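Galactonate dehydratase (Zobellia galactanivorans, PDB 5OLC) belongs to the enolase superfamily, pairing an N-terminal domain of the mandelate racemase and muconate lactonizing enzyme type with a C-terminal domain related to the TIM barrel. Local coordinates at residues 137-142 against 336-341; 314-319 against 359-364; 351-356 against 370-375. All coordinates share one frame; numbering follows the deposited sequence.

Interaction 1: residues 137-142 against 336-341; sequences IEPYAT and MELDRT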
loop_
_atom_site.group_PDB
_atom_site.type_symbol
_atom_site.label_atom_id
_atom_site.label_comp_id
_atom_site.label_asym_id
_atom_site.label_seq_id
_atom_site.Cartn_x
_atom_site.Cartn_y
_atom_site.Cartn_z
ATOM N N ILE A 137 10.143 -16.783 -37.546
ATOM C CA ILE A 137 10.563 -16.655 -36.155
ATOM C C ILE A 137 12.027 -17.170 -36.062
ATOM O O ILE A 137 12.389 -18.071 -36.810
ATOM C CB ILE A 137 9.542 -17.254 -35.111
ATOM C CG1 ILE A 137 10.061 -18.478 -34.400
ATOM C CG2 ILE A 137 8.149 -17.534 -35.658
ATOM C CD1 ILE A 137 10.547 -18.159 -33.093
ATOM N N GLU A 138 12.873 -16.552 -35.221
ATOM C CA GLU A 138 14.280 -16.939 -35.080
ATOM C C GLU A 138 14.524 -17.596 -33.705
ATOM O O GLU A 138 14.730 -16.894 -32.711
ATOM C CB GLU A 138 15.255 -15.775 -35.403
ATOM C CG GLU A 138 15.057 -14.481 -34.627
ATOM C CD GLU A 138 16.213 -13.503 -34.715
ATOM O OE1 GLU A 138 16.506 -12.849 -33.688
ATOM O OE2 GLU A 138 16.823 -13.388 -35.802
ATOM N N PRO A 139 14.437 -18.942 -33.605
ATOM C CA PRO A 139 14.574 -19.576 -32.280
ATOM C C PRO A 139 15.995 -19.619 -31.731
ATOM O O PRO A 139 16.953 -19.375 -32.472
ATOM C CB PRO A 139 13.987 -20.973 -32.496
ATOM C CG PRO A 139 14.227 -21.259 -33.923
ATOM C CD PRO A 139 14.179 -19.943 -34.658
ATOM N N TYR A 140 16.123 -19.909 -30.425
ATOM C CA TYR A 140 17.421 -20.037 -29.774
ATOM C C TYR A 140 17.760 -21.504 -29.515
ATOM O O TYR A 140 16.856 -22.338 -29.336
ATOM C CB TYR A 140 17.542 -19.171 -28.508
ATOM C CG TYR A 140 16.526 -19.456 -27.418
ATOM C CD1 TYR A 140 15.300 -18.796 -27.390
ATOM C CD2 TYR A 140 16.835 -20.296 -26.352
ATOM C CE1 TYR A 140 14.375 -19.026 -26.369
ATOM C CE2 TYR A 140 15.919 -20.529 -25.321
ATOM C CZ TYR A 140 14.688 -19.894 -25.336
ATOM O OH TYR A 140 13.777 -20.109 -24.328
ATOM N N ALA A 141 19.065 -21.818 -29.542
ATOM C CA ALA A 141 19.572 -23.164 -29.332
ATOM C C ALA A 141 19.898 -23.386 -27.847
ATOM O O ALA A 141 20.692 -22.629 -27.290
ATOM C CB ALA A 141 20.810 -23.381 -30.188
ATOM N N THR A 142 19.287 -24.417 -27.211
ATOM C CA THR A 142 19.548 -24.757 -25.805
ATOM C C THR A 142 20.608 -25.879 -25.715
ATOM O O THR A 142 20.451 -26.920 -26.364
ATOM C CB THR A 142 18.249 -25.069 -25.036
ATOM O OG1 THR A 142 17.612 -26.210 -25.600
ATOM C CG2 THR A 142 17.290 -23.905 -24.995
ATOM N N MET A 336 11.796 -18.429 -29.803
ATOM C CA MET A 336 11.151 -19.525 -29.079
ATOM C C MET A 336 12.196 -20.562 -28.680
ATOM O O MET A 336 13.299 -20.559 -29.239
ATOM C CB MET A 336 10.015 -20.150 -29.894
ATOM C CG MET A 336 10.488 -21.025 -31.028
ATOM S SD MET A 336 9.140 -21.928 -31.774
ATOM C CE MET A 336 10.033 -22.955 -32.798
ATOM N N GLU A 337 11.860 -21.444 -27.720
ATOM C CA GLU A 337 12.805 -22.456 -27.256
ATOM C C GLU A 337 12.918 -23.645 -28.206
ATOM O O GLU A 337 11.986 -24.444 -28.331
ATOM C CB GLU A 337 12.503 -22.909 -25.809
ATOM C CG GLU A 337 13.661 -23.647 -25.154
ATOM C CD GLU A 337 13.633 -23.796 -23.645
ATOM O OE1 GLU A 337 13.117 -22.886 -22.953
ATOM O OE2 GLU A 337 14.211 -24.791 -23.149
ATOM N N LEU A 338 14.092 -23.775 -28.841
ATOM C CA LEU A 338 14.373 -24.889 -29.732
ATOM C C LEU A 338 15.445 -25.794 -29.119
ATOM O O LEU A 338 16.640 -25.496 -29.236
ATOM C CB LEU A 338 14.777 -24.383 -31.129
ATOM C CG LEU A 338 14.739 -25.401 -32.276
ATOM C CD1 LEU A 338 13.305 -25.753 -32.684
ATOM C CD2 LEU A 338 15.474 -24.875 -33.466
ATOM N N ASP A 339 15.006 -26.882 -28.430
ATOM C CA ASP A 339 15.885 -27.873 -27.791
ATOM C C ASP A 339 16.795 -28.526 -28.828
ATOM O O ASP A 339 16.299 -29.176 -29.750
ATOM C CB ASP A 339 15.064 -28.940 -27.032
ATOM C CG ASP A 339 15.883 -29.998 -26.301
ATOM O OD1 ASP A 339 16.954 -29.651 -25.755
ATOM O OD2 ASP A 339 15.435 -31.166 -26.247
ATOM N N ARG A 340 18.116 -28.314 -28.714
ATOM C CA ARG A 340 19.064 -28.874 -29.688
ATOM C C ARG A 340 19.892 -30.064 -29.137
ATOM O O ARG A 340 20.823 -30.540 -29.800
ATOM C CB ARG A 340 19.972 -27.774 -30.285
ATOM C CG ARG A 340 19.265 -26.668 -31.088
ATOM C CD ARG A 340 18.136 -27.130 -32.007
ATOM N NE ARG A 340 18.586 -28.003 -33.091
ATOM C CZ ARG A 340 17.831 -28.935 -33.666
ATOM N NH1 ARG A 340 16.585 -29.138 -33.254
ATOM N NH2 ARG A 340 18.323 -29.685 -34.641
ATOM N N THR A 341 19.506 -30.569 -27.950
ATOM C CA THR A 341 20.154 -31.704 -27.285
ATOM C C THR A 341 19.813 -33.025 -28.004
ATOM O O THR A 341 19.076 -33.026 -29.001
ATOM C CB THR A 341 19.769 -31.746 -25.783
ATOM O OG1 THR A 341 18.365 -31.968 -25.650
ATOM C CG2 THR A 341 20.192 -30.489 -25.019
#
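I137 sends CD1 across the middle of the M336 side chain at about a right angle, CD1 lying 3.5 Å from M336 CG; a branched and an unbranched apolar chain suit this buried crossing. P139 continues the surface, its CB 3.8 Å from L338 CB, with proline ring and leucine chain side by side and pointing the same way. Y140 begins the parallel pairing: its N gives a nearly straight bond to M336 O (3.1 Å), and its O receives L338 N (3.2 Å). The tyrosine's first torsion (chi1 59°) turns the ring toward strand 337-339, where E337 CA sits over one face, offset toward the rim, in a CH-pi contact 4.0 Å from the Y140 ring centroid. The extended chain of E337 then passes the phenol, its carboxylate turned 42° from the ring and salt-bridged to K172. A141, a small residue in a buried strand, meets R340 CG with its CB. T142 shares a face with Y140; its methyl CG2 lies 3.6 Å from E337 CG, while OG1 lies beside the D339 backbone, the T142 and D339 side chains crossing at about a right angle. D339 OD1 accepts the T341 hydroxyl, and OD2 pairs with R37. Strand 136-142 lies between 170-174 and 337-339, as expected where the first and last strands close a (β/α)7β barrel, while helix 309-321 covers M336 and I137.

Interaction 2: residues 314-319 against 359-364; sequences AAVHLV and GHLEVP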
loop_
_atom_site.group_PDB
_atom_site.type_symbol
_atom_site.label_atom_id
_atom_site.label_comp_id
_atom_site.label_asym_id
_atom_site.label_seq_id
_atom_site.Cartn_x
_atom_site.Cartn_y
_atom_site.Cartn_z
ATOM N N ALA A 314 3.198 -26.385 -31.265
ATOM C CA ALA A 314 2.293 -25.546 -30.486
ATOM C C ALA A 314 2.928 -24.158 -30.226
ATOM O O ALA A 314 2.238 -23.138 -30.363
ATOM C CB ALA A 314 1.941 -26.240 -29.180
ATOM N N ALA A 315 4.256 -24.122 -29.924
ATOM C CA ALA A 315 5.004 -22.876 -29.736
ATOM C C ALA A 315 5.179 -22.153 -31.055
ATOM O O ALA A 315 4.992 -20.945 -31.082
ATOM C CB ALA A 315 6.347 -23.137 -29.093
ATOM N N VAL A 316 5.470 -22.871 -32.154
ATOM C CA VAL A 316 5.607 -22.252 -33.487
ATOM C C VAL A 316 4.335 -21.458 -33.779
ATOM O O VAL A 316 4.405 -20.274 -34.103
ATOM C CB VAL A 316 5.877 -23.256 -34.648
ATOM C CG1 VAL A 316 6.164 -22.514 -35.944
ATOM C CG2 VAL A 316 7.005 -24.225 -34.325
ATOM N N HIS A 317 3.182 -22.109 -33.608
ATOM C CA HIS A 317 1.883 -21.513 -33.845
ATOM C C HIS A 317 1.523 -20.451 -32.820
ATOM O O HIS A 317 0.852 -19.494 -33.183
ATOM C CB HIS A 317 0.813 -22.592 -33.985
ATOM C CG HIS A 317 0.950 -23.320 -35.286
ATOM N ND1 HIS A 317 0.207 -22.954 -36.396
ATOM C CD2 HIS A 317 1.835 -24.279 -35.654
ATOM C CE1 HIS A 317 0.616 -23.744 -37.382
ATOM N NE2 HIS A 317 1.595 -24.557 -36.984
ATOM N N LEU A 318 2.018 -20.557 -31.570
ATOM C CA LEU A 318 1.721 -19.511 -30.582
ATOM C C LEU A 318 2.536 -18.236 -30.822
ATOM O O LEU A 318 1.924 -17.164 -30.880
ATOM C CB LEU A 318 1.824 -19.982 -29.135
ATOM C CG LEU A 318 1.240 -18.984 -28.138
ATOM C CD1 LEU A 318 0.008 -19.528 -27.435
ATOM C CD2 LEU A 318 2.311 -18.476 -27.190
ATOM N N VAL A 319 3.887 -18.331 -30.999
ATOM C CA VAL A 319 4.704 -17.126 -31.243
ATOM C C VAL A 319 4.322 -16.476 -32.611
ATOM O O VAL A 319 4.428 -15.253 -32.754
ATOM C CB VAL A 319 6.246 -17.252 -31.025
ATOM C CG1 VAL A 319 6.616 -18.425 -30.117
ATOM C CG2 VAL A 319 7.035 -17.276 -32.323
ATOM N N GLY A 359 19.300 -19.949 -38.978
ATOM C CA GLY A 359 18.691 -19.379 -37.781
ATOM C C GLY A 359 17.218 -19.030 -37.848
ATOM O O GLY A 359 16.610 -18.778 -36.804
ATOM N N HIS A 360 16.637 -18.990 -39.059
ATOM C CA HIS A 360 15.235 -18.630 -39.240
ATOM C C HIS A 360 14.350 -19.833 -39.480
ATOM O O HIS A 360 14.653 -20.677 -40.323
ATOM C CB HIS A 360 15.042 -17.568 -40.346
ATOM C CG HIS A 360 15.767 -16.268 -40.119
ATOM N ND1 HIS A 360 15.919 -15.725 -38.848
ATOM C CD2 HIS A 360 16.332 -15.426 -41.019
ATOM C CE1 HIS A 360 16.590 -14.595 -39.016
ATOM N NE2 HIS A 360 16.858 -14.372 -40.304
ATOM N N LEU A 361 13.252 -19.895 -38.716
ATOM C CA LEU A 361 12.208 -20.914 -38.733
ATOM C C LEU A 361 11.015 -20.311 -39.454
ATOM O O LEU A 361 10.765 -19.116 -39.316
ATOM C CB LEU A 361 11.828 -21.274 -37.292
ATOM C CG LEU A 361 11.125 -22.596 -37.089
ATOM C CD1 LEU A 361 11.785 -23.386 -36.017
ATOM C CD2 LEU A 361 9.684 -22.384 -36.764
ATOM N N GLU A 362 10.297 -21.125 -40.239
ATOM C CA GLU A 362 9.166 -20.660 -41.029
ATOM C C GLU A 362 7.901 -21.371 -40.612
ATOM O O GLU A 362 7.819 -22.603 -40.688
ATOM C CB GLU A 362 9.458 -20.880 -42.516
ATOM C CG GLU A 362 8.523 -20.185 -43.494
ATOM C CD GLU A 362 8.916 -20.458 -44.936
ATOM O OE1 GLU A 362 10.042 -20.067 -45.337
ATOM O OE2 GLU A 362 8.131 -21.134 -45.642
ATOM N N VAL A 363 6.913 -20.584 -40.171
ATOM C CA VAL A 363 5.615 -21.062 -39.698
ATOM C C VAL A 363 4.928 -21.863 -40.814
ATOM O O VAL A 363 4.866 -21.368 -41.939
ATOM C CB VAL A 363 4.727 -19.892 -39.164
ATOM C CG1 VAL A 363 3.397 -20.390 -38.585
ATOM C CG2 VAL A 363 5.476 -19.049 -38.131
ATOM N N PRO A 364 4.456 -23.108 -40.545
ATOM C CA PRO A 364 3.772 -23.873 -41.601
ATOM C C PRO A 364 2.321 -23.413 -41.850
ATOM O O PRO A 364 1.677 -22.847 -40.965
ATOM C CB PRO A 364 3.853 -25.319 -41.093
ATOM C CG PRO A 364 3.827 -25.183 -39.621
ATOM C CD PRO A 364 4.471 -23.858 -39.271
#
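V316 meets L361 through one methyl from each side, V316 CG1 lying 3.6 Å from L361 CD2, and the two side chains approach at a slant. The valine's first torsion (chi1 -173°) sets CG1 opposite the backbone N and sends it out from the helix towards 359-364. The same methyl also reaches P364 CD at 4.0 Å and V363 CG2 at 4.2 Å, so a single branch serves three apolar partners; V316 CG2 touches L361 CD2 more distantly. A beta-branched residue suits the place: its short side chain presents CG1 to all three partners close to the helix surface. Helix 309-321 precedes the last barrel strand, 337-339, in the (β/α)7β fold of this superfamily, and here it packs against strand 360-362, which runs antiparallel between strands 136-142 and 350-357. In L361, chi1 -160° and chi2 130° together turn CD2 to the helix, while its other methyl, CD1, packs on I354 and L356 of strand 350-357. One residue further along the helix, H317 comes up to P364, whose CG lies 3.5 Å from H317 NE2. The flat imidazole can lie against the proline ring while its two nitrogens keep polar partners: ND1 receives the backbone N of S126, and NE2 makes a weak bond to L369 O. These bonds limit rotation of the ring, which P364 meets obliquely.

Interaction 3: residues 351-356 against 370-375; sequences LHKIKL and GVDVDM
L351 and D372 face each other as a hydrogen-bonded antiparallel pair. L351 N gives a nearly straight bond to D372 O (2.7 Å, 170° at the hydrogen), and D372 N returns one to L351 O (3.0 Å). Toward G370, past the non-hydrogen-bonded pair H352 and V371, the ladder weakens to a poor 3.4 Å bond from K353 N to G370 O; at the other end D374 bonds to the backbone of V349. G370 has a positive phi of 88°, a backbone shape that glycine readily adopts, just before strand 371-373. The bent chain of K353 folds back over the same carbonyl, and its NZ stops 4.4 Å from D372 OD2, beyond a salt bridge although the opposite charges probably attract. The firmer partner of D372 is the hydroxyl of Y51, bonded to OD1. Outside the backbone bonds, L351 lays CD1 along the far strand, 3.5 Å from D374 N and 4.0 Å from D372 CB, so the leucine's methyl lies against the backbone where strand 371-373 ends. On the other face, V371 CG1 touches H352 CB at 4.2 Å. The imidazole of H352 stacks on W309, which V371 also touches, so this face rests on helix 309-321. D374 is the N-cap of helix 375-381; an aspartate suits that post because its OD1 accepts a weak bond from D376 N. The antiparallel ladder leads the chain from the barrel domain to W53 and Y51 of strand 51-56, consistent with the enolase superfamily, where C-terminal residues complete the N-terminal capping domain.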
loop_
_atom_site.group_PDB
_atom_site.type_symbol
_atom_site.label_atom_id
_atom_site.label_comp_id
_atom_site.label_asym_id
_atom_site.label_seq_id
_atom_site.Cartn_x
_atom_site.Cartn_y
_atom_site.Cartn_z
ATOM N N LEU A 351 7.071 -36.443 -36.350
ATOM C CA LEU A 351 7.289 -35.972 -37.702
ATOM C C LEU A 351 6.752 -34.548 -37.879
ATOM O O LEU A 351 5.546 -34.304 -37.753
ATOM C CB LEU A 351 6.582 -36.920 -38.689
ATOM C CG LEU A 351 6.873 -38.403 -38.547
ATOM C CD1 LEU A 351 5.645 -39.218 -38.854
ATOM C CD2 LEU A 351 8.068 -38.816 -39.402
ATOM N N HIS A 352 7.662 -33.616 -38.184
ATOM C CA HIS A 352 7.333 -32.219 -38.411
ATOM C C HIS A 352 7.441 -31.858 -39.906
ATOM O O HIS A 352 8.165 -32.513 -40.659
ATOM C CB HIS A 352 8.230 -31.314 -37.547
ATOM C CG HIS A 352 9.679 -31.295 -37.942
ATOM N ND1 HIS A 352 10.188 -30.308 -38.764
ATOM C CD2 HIS A 352 10.686 -32.120 -37.580
ATOM C CE1 HIS A 352 11.480 -30.562 -38.877
ATOM N NE2 HIS A 352 11.825 -31.643 -38.187
ATOM N N LYS A 353 6.716 -30.815 -40.321
ATOM C CA LYS A 353 6.732 -30.308 -41.692
ATOM C C LYS A 353 7.560 -28.998 -41.782
ATOM O O LYS A 353 8.057 -28.652 -42.859
ATOM C CB LYS A 353 5.284 -30.061 -42.183
ATOM C CG LYS A 353 4.614 -31.265 -42.868
ATOM C CD LYS A 353 3.990 -32.276 -41.885
ATOM C CE LYS A 353 2.588 -32.679 -42.278
ATOM N NZ LYS A 353 2.114 -33.842 -41.492
ATOM N N ILE A 354 7.710 -28.295 -40.633
ATOM C CA ILE A 354 8.376 -26.995 -40.463
ATOM C C ILE A 354 9.830 -26.993 -41.026
ATOM O O ILE A 354 10.507 -28.026 -41.036
ATOM C CB ILE A 354 8.270 -26.477 -38.981
ATOM C CG1 ILE A 354 9.370 -27.028 -38.066
ATOM C CG2 ILE A 354 6.871 -26.738 -38.375
ATOM C CD1 ILE A 354 9.571 -26.233 -36.806
ATOM N N LYS A 355 10.268 -25.824 -41.525
ATOM C CA LYS A 355 11.572 -25.629 -42.153
ATOM C C LYS A 355 12.460 -24.623 -41.424
ATOM O O LYS A 355 12.022 -23.513 -41.124
ATOM C CB LYS A 355 11.383 -25.185 -43.611
ATOM N N LEU A 356 13.729 -25.001 -41.185
ATOM C CA LEU A 356 14.716 -24.141 -40.527
ATOM C C LEU A 356 16.009 -24.049 -41.327
ATOM O O LEU A 356 16.720 -25.047 -41.465
ATOM C CB LEU A 356 15.009 -24.601 -39.085
ATOM C CG LEU A 356 15.964 -23.696 -38.293
ATOM C CD1 LEU A 356 15.395 -23.346 -36.951
ATOM C CD2 LEU A 356 17.358 -24.312 -38.163
ATOM N N GLY A 370 0.657 -29.298 -37.761
ATOM C CA GLY A 370 1.524 -29.692 -38.865
ATOM C C GLY A 370 2.476 -30.778 -38.450
ATOM O O GLY A 370 3.638 -30.785 -38.871
ATOM N N VAL A 371 1.961 -31.696 -37.601
ATOM C CA VAL A 371 2.708 -32.825 -37.045
ATOM C C VAL A 371 1.968 -34.150 -37.085
ATOM O O VAL A 371 0.734 -34.214 -36.928
ATOM C CB VAL A 371 3.259 -32.601 -35.614
ATOM C CG1 VAL A 371 4.543 -31.793 -35.638
ATOM C CG2 VAL A 371 2.210 -32.027 -34.663
ATOM N N ASP A 372 2.788 -35.219 -37.197
ATOM C CA ASP A 372 2.384 -36.611 -37.162
ATOM C C ASP A 372 3.342 -37.448 -36.315
ATOM O O ASP A 372 4.442 -36.991 -35.981
ATOM C CB ASP A 372 2.225 -37.184 -38.576
ATOM C CG ASP A 372 0.825 -37.707 -38.826
ATOM O OD1 ASP A 372 0.218 -38.268 -37.875
ATOM O OD2 ASP A 372 0.331 -37.556 -39.969
ATOM N N VAL A 373 2.892 -38.659 -35.938
ATOM C CA VAL A 373 3.668 -39.613 -35.153
ATOM C C VAL A 373 3.903 -40.899 -35.984
ATOM O O VAL A 373 2.936 -41.492 -36.477
ATOM C CB VAL A 373 2.991 -39.896 -33.779
ATOM C CG1 VAL A 373 3.553 -41.150 -33.103
ATOM C CG2 VAL A 373 3.082 -38.682 -32.854
ATOM N N ASP A 374 5.191 -41.308 -36.142
ATOM C CA ASP A 374 5.592 -42.545 -36.821
ATOM C C ASP A 374 5.166 -43.653 -35.853
ATOM O O ASP A 374 5.789 -43.821 -34.800
ATOM C CB ASP A 374 7.126 -42.564 -37.058
ATOM C CG ASP A 374 7.690 -43.728 -37.867
ATOM O OD1 ASP A 374 7.015 -44.775 -37.960
ATOM O OD2 ASP A 374 8.829 -43.604 -38.374
ATOM N N MET A 375 4.066 -44.356 -36.180
ATOM C CA MET A 375 3.459 -45.375 -35.317
ATOM C C MET A 375 4.341 -46.617 -35.063
ATOM O O MET A 375 4.089 -47.350 -34.098
ATOM C CB MET A 375 2.067 -45.763 -35.832
ATOM C CG MET A 375 1.090 -44.591 -35.861
ATOM S SD MET A 375 0.877 -43.732 -34.283
ATOM C CE MET A 375 -0.647 -44.488 -33.691
#

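Overall arrangement
All three contacts reach one branched sheet, in which 337-339, 136-142, 360-362, 350-357 and 371-373 are successive neighbours. Interactions 1 and 2 have centres about 11 Å apart and are joined by a probable hydrogen bond, I137 O to L361 N at 2.8 Å. Interactions 2 and 3, with centres about 13 Å apart, are linked likewise by E362 N to K355 O at 3.1 Å. Even interactions 1 and 3, about 16 Å between centres, touch: L356 CD1 lies 3.8 Å from L338 CD2. Helix 309-321 underlies all three. Together they lead from the closure of the barrel, through its antiparallel extension, towards the N-terminal domain.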